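Local coordinates for hydrolase (Thermococcus thioreducens, PDB 6IAH), which is a magnesium-dependent phosphatase of the haloacid dehalogenase superfamily with diverse substrate specificity, probably including phosphoglycolate, at residues 26-31 against 116-121; 60-65 against 86-91. All coordinates share one frame; numbering follows the deposited sequence. Where two conformers were deposited one is given.

Interaction 1: 26-31 against 116-121; sequences AEYFLG and ERLFDF
The phenol of Tyr28 reaches out from its helix and overlaps the side chains of Leu118 and Phe119, two neighbours in a loop without regular secondary structure. Its hydroxyl end meets the leucine first: OH of Tyr28 stands 3.5 Å from CD2 of Leu118, and the same methyl lies 4.1 Å from CZ of Tyr28. The two side chains cross at about a right angle, with a single branch of the leucine doing the touching. Further back on the ring, CE2 of Tyr28 comes within 4.0 Å of CE1 of Phe119. Here the aromatic side chains slide past one another in opposite directions and meet at an oblique angle. What carries the tyrosine this far is its first torsion, which sets CG opposite the backbone N (chi1 176°) and sends the ring outward from the helix. The contact lies on the surface of what is probably the helical cap, as in many HAD phosphatases, set beside the Rossmann-like core, and it joins helix 17-32 to the chain that follows helix 100-110 on its way to strand 129-130. Helix 100-110 packs against both sides of the contact: Tyr28 touches Val104, and Phe119 meets Phe108 edge-to-face. Within helix 17-32, the ring of Phe29 takes CD1 of Tyr28 over one face, 3.8 Å above its plane and offset toward the rim, which backs the tyrosine from the side of its own segment.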
loop_
_atom_site.group_PDB
_atom_site.type_symbol
_atom_site.label_atom_id
_atom_site.label_comp_id
_atom_site.label_asym_id
_atom_site.label_seq_id
_atom_site.Cartn_x
_atom_site.Cartn_y
_atom_site.Cartn_z
ATOM N N ALA A 26 5.046 -11.100 -12.766
ATOM C CA ALA A 26 4.589 -12.445 -12.984
ATOM C C ALA A 26 4.786 -12.760 -14.453
ATOM O O ALA A 26 5.259 -13.850 -14.783
ATOM C CB ALA A 26 3.146 -12.639 -12.578
ATOM N N GLU A 27 4.454 -11.803 -15.308
ATOM C CA GLU A 27 4.501 -12.068 -16.780
ATOM C C GLU A 27 5.922 -12.175 -17.264
ATOM O O GLU A 27 6.176 -12.963 -18.154
ATOM C CB GLU A 27 3.721 -11.043 -17.540
ATOM C CG GLU A 27 2.236 -11.202 -17.423
ATOM C CD GLU A 27 1.451 -10.074 -18.123
ATOM O OE1 GLU A 27 2.056 -9.099 -18.609
ATOM O OE2 GLU A 27 0.206 -10.180 -18.130
ATOM N N TYR A 28 6.877 -11.511 -16.581
ATOM C CA TYR A 28 8.303 -11.673 -16.850
ATOM C C TYR A 28 8.713 -13.147 -16.603
ATOM O O TYR A 28 9.382 -13.741 -17.451
ATOM C CB TYR A 28 9.125 -10.742 -15.946
ATOM C CG TYR A 28 10.620 -10.886 -16.056
ATOM C CD1 TYR A 28 11.300 -11.802 -15.262
ATOM C CD2 TYR A 28 11.358 -10.130 -16.984
ATOM C CE1 TYR A 28 12.688 -11.979 -15.349
ATOM C CE2 TYR A 28 12.755 -10.297 -17.082
ATOM C CZ TYR A 28 13.406 -11.216 -16.227
ATOM O OH TYR A 28 14.758 -11.442 -16.275
ATOM N N PHE A 29 8.356 -13.721 -15.440
ATOM C CA PHE A 29 8.748 -15.135 -15.178
ATOM C C PHE A 29 7.984 -16.093 -16.069
ATOM O O PHE A 29 8.531 -17.085 -16.548
ATOM C CB PHE A 29 8.552 -15.486 -13.727
ATOM C CG PHE A 29 9.592 -14.865 -12.893
ATOM C CD1 PHE A 29 10.824 -15.457 -12.807
ATOM C CD2 PHE A 29 9.409 -13.579 -12.385
ATOM C CE1 PHE A 29 11.858 -14.841 -12.129
ATOM C CE2 PHE A 29 10.456 -12.963 -11.701
ATOM C CZ PHE A 29 11.664 -13.584 -11.596
ATOM N N LEU A 30 6.723 -15.815 -16.293
ATOM C CA LEU A 30 5.983 -16.633 -17.248
ATOM C C LEU A 30 6.668 -16.708 -18.609
ATOM O O LEU A 30 6.763 -17.795 -19.197
ATOM C CB LEU A 30 4.529 -16.205 -17.337
ATOM C CG LEU A 30 3.696 -16.460 -16.067
ATOM C CD1 LEU A 30 2.371 -15.752 -16.152
ATOM C CD2 LEU A 30 3.473 -17.956 -15.727
ATOM N N GLY A 31 7.105 -15.574 -19.113
ATOM C CA GLY A 31 7.855 -15.454 -20.384
ATOM C C GLY A 31 9.089 -16.333 -20.393
ATOM O O GLY A 31 9.400 -16.937 -21.391
ATOM N N GLU A 116 19.891 -1.631 -7.677
ATOM C CA GLU A 116 20.216 -2.965 -8.140
ATOM C C GLU A 116 19.278 -3.412 -9.289
ATOM O O GLU A 116 19.081 -4.588 -9.445
ATOM C CB GLU A 116 20.150 -3.946 -6.955
ATOM C CG GLU A 116 21.249 -3.745 -5.888
ATOM C CD GLU A 116 20.995 -2.574 -4.949
ATOM O OE1 GLU A 116 19.804 -2.217 -4.688
ATOM O OE2 GLU A 116 22.002 -2.002 -4.480
ATOM N N ARG A 117 18.768 -2.463 -10.098
ATOM C CA ARG A 117 17.887 -2.766 -11.243
ATOM C C ARG A 117 18.460 -3.847 -12.136
ATOM O O ARG A 117 19.670 -3.882 -12.328
ATOM C CB ARG A 117 17.641 -1.531 -12.104
ATOM C CG ARG A 117 18.798 -1.030 -12.978
ATOM C CD ARG A 117 18.351 0.195 -13.762
ATOM N NE ARG A 117 19.208 0.647 -14.861
ATOM C CZ ARG A 117 19.633 1.901 -14.952
ATOM N NH1 ARG A 117 19.278 2.751 -14.017
ATOM N NH2 ARG A 117 20.382 2.292 -15.948
ATOM N N LEU A 118 17.595 -4.692 -12.700
ATOM C CA LEU A 118 18.049 -5.760 -13.555
ATOM C C LEU A 118 18.165 -5.258 -14.993
ATOM O O LEU A 118 18.998 -5.760 -15.755
ATOM C CB LEU A 118 17.105 -6.946 -13.395
ATOM C CG LEU A 118 17.475 -8.262 -14.069
ATOM C CD1 LEU A 118 18.625 -8.981 -13.364
ATOM C CD2 LEU A 118 16.232 -9.139 -14.158
ATOM N N PHE A 119 17.360 -4.260 -15.347
ATOM C CA PHE A 119 17.427 -3.571 -16.603
ATOM C C PHE A 119 16.865 -2.160 -16.395
ATOM O O PHE A 119 16.229 -1.868 -15.357
ATOM C CB PHE A 119 16.578 -4.322 -17.644
ATOM C CG PHE A 119 15.270 -4.834 -17.118
ATOM C CD1 PHE A 119 15.159 -6.107 -16.580
ATOM C CD2 PHE A 119 14.107 -4.047 -17.200
ATOM C CE1 PHE A 119 13.927 -6.576 -16.103
ATOM C CE2 PHE A 119 12.872 -4.507 -16.730
ATOM C CZ PHE A 119 12.776 -5.778 -16.166
ATOM N N ASP A 120 17.075 -1.298 -17.368
ATOM C CA ASP A 120 16.581 0.069 -17.335
ATOM C C ASP A 120 15.073 0.013 -17.627
ATOM O O ASP A 120 14.623 -0.617 -18.572
ATOM C CB ASP A 120 17.347 0.944 -18.373
ATOM C CG ASP A 120 17.088 2.480 -18.206
ATOM O OD1 ASP A 120 16.498 2.920 -17.217
ATOM O OD2 ASP A 120 17.502 3.287 -19.067
ATOM N N PHE A 121 14.289 0.649 -16.766
ATOM C CA PHE A 121 12.860 0.629 -16.861
ATOM C C PHE A 121 12.349 1.884 -16.172
ATOM O O PHE A 121 12.930 2.323 -15.104
ATOM C CB PHE A 121 12.234 -0.614 -16.215
ATOM C CG PHE A 121 10.782 -0.793 -16.542
ATOM C CD1 PHE A 121 10.392 -1.400 -17.718
ATOM C CD2 PHE A 121 9.787 -0.318 -15.687
ATOM C CE1 PHE A 121 9.031 -1.532 -18.049
ATOM C CE2 PHE A 121 8.442 -0.502 -15.968
ATOM C CZ PHE A 121 8.062 -1.085 -17.175
#

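Interaction 2: 60-65 against 86-91; sequences SEALIL and EWVREK
Glu61 and Arg89 approach at about a right angle, each on an extended chain, and close a side-on, two-pronged salt bridge between neighbouring helices. NE of Arg89 gives its hydrogen to OE2 of Glu61 at 2.8 Å, while NH2 of Arg89 reaches OE1 of Glu61 at 2.9 Å in a nearly straight bond (168°). The carboxylate lies at the edge of the guanidinium, with both oxygens close to its plane, but the two flat groups are turned 33° apart. The twist shows in the acceptors: OE1 uses its syn lone pair, whereas OE2 is met on the syn side but well out of the carboxylate plane. OE2 also accepts a hydrogen bond from the backbone N of Val96, so the loop after helix 85-92 shares in holding the acid. With an alanine here instead of Arg89, the buried carboxylate of Glu61 would probably lose its countercharge and be freer to turn, with its hydrogen bond to the N of Val96 left to hold it. Beside the ion pair, Val88 spreads its two methyls over two partners. CG1 of Val88 meets CD1 of Leu65 at 3.7 Å, the side chains crossing obliquely, and CG2 of Val88 lies 4.0 Å from CB of Ala62. The segment axes approach to 9.9 Å and run in the same general direction, crossing at 32°, a helix pair with a buried apolar seam flanked by a salt bridge, consistent with the helical cap of a HAD-type phosphatase.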
loop_
_atom_site.group_PDB
_atom_site.type_symbol
_atom_site.label_atom_id
_atom_site.label_comp_id
_atom_site.label_asym_id
_atom_site.label_seq_id
_atom_site.Cartn_x
_atom_site.Cartn_y
_atom_site.Cartn_z
ATOM N N SER A 60 3.123 -12.068 -6.409
ATOM C CA SER A 60 3.651 -12.333 -7.757
ATOM C C SER A 60 4.011 -13.817 -7.865
ATOM O O SER A 60 3.636 -14.503 -8.834
ATOM C CB SER A 60 4.865 -11.444 -8.068
ATOM O OG SER A 60 4.561 -10.053 -8.033
ATOM N N GLU A 61 4.713 -14.337 -6.864
ATOM C CA GLU A 61 5.077 -15.745 -6.846
ATOM C C GLU A 61 3.929 -16.735 -6.975
ATOM O O GLU A 61 4.006 -17.682 -7.769
ATOM C CB GLU A 61 5.916 -16.086 -5.568
ATOM C CG GLU A 61 6.394 -17.516 -5.551
ATOM C CD GLU A 61 7.198 -17.802 -4.220
ATOM O OE1 GLU A 61 7.466 -16.853 -3.511
ATOM O OE2 GLU A 61 7.518 -18.955 -3.930
ATOM N N ALA A 62 2.868 -16.471 -6.220
ATOM C CA ALA A 62 1.658 -17.230 -6.261
ATOM C C ALA A 62 1.089 -17.204 -7.693
ATOM O O ALA A 62 0.759 -18.221 -8.206
ATOM C CB ALA A 62 0.640 -16.664 -5.286
ATOM N N LEU A 63 1.028 -16.035 -8.287
ATOM C CA LEU A 63 0.418 -15.913 -9.637
ATOM C C LEU A 63 1.177 -16.590 -10.726
ATOM O O LEU A 63 0.582 -17.077 -11.721
ATOM C CB LEU A 63 0.201 -14.439 -9.976
ATOM C CG LEU A 63 -0.933 -13.795 -9.182
ATOM C CD1 LEU A 63 -0.822 -12.317 -9.307
ATOM C CD2 LEU A 63 -2.323 -14.286 -9.619
ATOM N N ILE A 64 2.483 -16.608 -10.574
ATOM C CA ILE A 64 3.395 -17.300 -11.502
ATOM C C ILE A 64 3.125 -18.795 -11.505
ATOM O O ILE A 64 2.829 -19.414 -12.568
ATOM C CB ILE A 64 4.884 -17.038 -11.188
ATOM C CG1 ILE A 64 5.222 -15.600 -11.457
ATOM C CG2 ILE A 64 5.793 -17.939 -12.052
ATOM C CD1 ILE A 64 6.515 -15.160 -10.782
ATOM N N LEU A 65 3.126 -19.364 -10.324
ATOM C CA LEU A 65 2.865 -20.797 -10.154
ATOM C C LEU A 65 1.469 -21.113 -10.616
ATOM O O LEU A 65 1.278 -22.071 -11.383
ATOM C CB LEU A 65 3.144 -21.290 -8.727
ATOM C CG LEU A 65 4.664 -21.242 -8.326
ATOM C CD1 LEU A 65 4.904 -21.394 -6.820
ATOM C CD2 LEU A 65 5.469 -22.304 -9.040
ATOM N N GLU A 86 2.959 -20.138 1.555
ATOM C CA GLU A 86 3.121 -21.520 1.958
ATOM C C GLU A 86 2.125 -22.479 1.326
ATOM O O GLU A 86 2.472 -23.596 1.028
ATOM C CB GLU A 86 3.061 -21.620 3.501
ATOM C CG GLU A 86 2.981 -23.044 4.049
ATOM C CD GLU A 86 2.675 -23.019 5.538
ATOM O OE1 GLU A 86 3.538 -22.501 6.302
ATOM O OE2 GLU A 86 1.561 -23.469 5.916
ATOM N N TRP A 87 0.877 -22.091 1.214
ATOM C CA TRP A 87 -0.118 -22.956 0.583
ATOM C C TRP A 87 0.285 -23.333 -0.870
ATOM O O TRP A 87 0.155 -24.471 -1.272
ATOM C CB TRP A 87 -1.486 -22.287 0.605
ATOM C CG TRP A 87 -2.670 -23.085 0.130
ATOM C CD1 TRP A 87 -3.506 -23.818 0.911
ATOM C CD2 TRP A 87 -3.189 -23.176 -1.199
ATOM N NE1 TRP A 87 -4.490 -24.376 0.165
ATOM C CE2 TRP A 87 -4.345 -23.993 -1.133
ATOM C CE3 TRP A 87 -2.788 -22.658 -2.442
ATOM C CZ2 TRP A 87 -5.122 -24.344 -2.281
ATOM C CZ3 TRP A 87 -3.571 -22.992 -3.602
ATOM C CH2 TRP A 87 -4.745 -23.779 -3.490
ATOM N N VAL A 88 0.775 -22.347 -1.600
ATOM C CA VAL A 88 1.181 -22.472 -2.974
ATOM C C VAL A 88 2.418 -23.333 -3.106
ATOM O O VAL A 88 2.466 -24.245 -3.914
ATOM C CB VAL A 88 1.424 -21.071 -3.617
ATOM C CG1 VAL A 88 1.668 -21.225 -5.116
ATOM C CG2 VAL A 88 0.192 -20.160 -3.468
ATOM N N ARG A 89 3.418 -23.063 -2.250
ATOM C CA ARG A 89 4.632 -23.797 -2.240
ATOM C C ARG A 89 4.452 -25.236 -1.871
ATOM O O ARG A 89 5.067 -26.125 -2.497
ATOM C CB ARG A 89 5.668 -23.137 -1.313
ATOM C CG ARG A 89 6.121 -21.811 -1.834
ATOM C CD ARG A 89 6.940 -21.070 -0.760
ATOM N NE ARG A 89 7.424 -19.768 -1.222
ATOM C CZ ARG A 89 8.133 -18.921 -0.469
ATOM N NH1 ARG A 89 8.412 -19.284 0.792
ATOM N NH2 ARG A 89 8.524 -17.719 -0.943
ATOM N N GLU A 90 3.567 -25.478 -0.917
ATOM C CA GLU A 90 3.288 -26.856 -0.518
ATOM C C GLU A 90 2.553 -27.569 -1.630
ATOM O O GLU A 90 2.796 -28.738 -1.881
ATOM C CB GLU A 90 2.492 -26.912 0.762
ATOM C CG GLU A 90 3.336 -26.757 2.015
ATOM C CD GLU A 90 2.496 -26.678 3.288
ATOM O OE1 GLU A 90 1.277 -26.936 3.228
ATOM O OE2 GLU A 90 3.053 -26.349 4.354
ATOM N N LYS A 91 1.619 -26.890 -2.267
ATOM C CA LYS A 91 0.858 -27.526 -3.340
ATOM C C LYS A 91 1.736 -27.948 -4.548
ATOM O O LYS A 91 1.609 -29.063 -5.021
ATOM C CB LYS A 91 -0.194 -26.568 -3.803
ATOM C CG LYS A 91 -1.098 -27.131 -4.849
ATOM C CD LYS A 91 -2.266 -26.182 -5.041
ATOM C CE LYS A 91 -3.170 -26.674 -6.146
ATOM N NZ LYS A 91 -3.850 -27.951 -5.770
#

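How the interactions relate
From the N terminus the chain passes through strand 2-5 of the parallel core sheet and enters helix 17-32, the first partner of interaction 1. It then runs through helix 56-68 to helix 85-92, where interaction 2 closes a short loop of 20 intervening residues. Only beyond helix 100-110 does 116-121 return to 26-31, closing the longer loop of 84 residues that encloses the shorter one whole. The centres lie about 19 Å apart, yet segments 26-31 and 60-65 touch: Ile64 packs against Ala26, Phe29 and Leu30. Helix 56-68 thus sits between helices 17-32 and 85-92, while interaction 1 brings the loop after helix 100-110 back onto helix 17-32, away from the magnesium site.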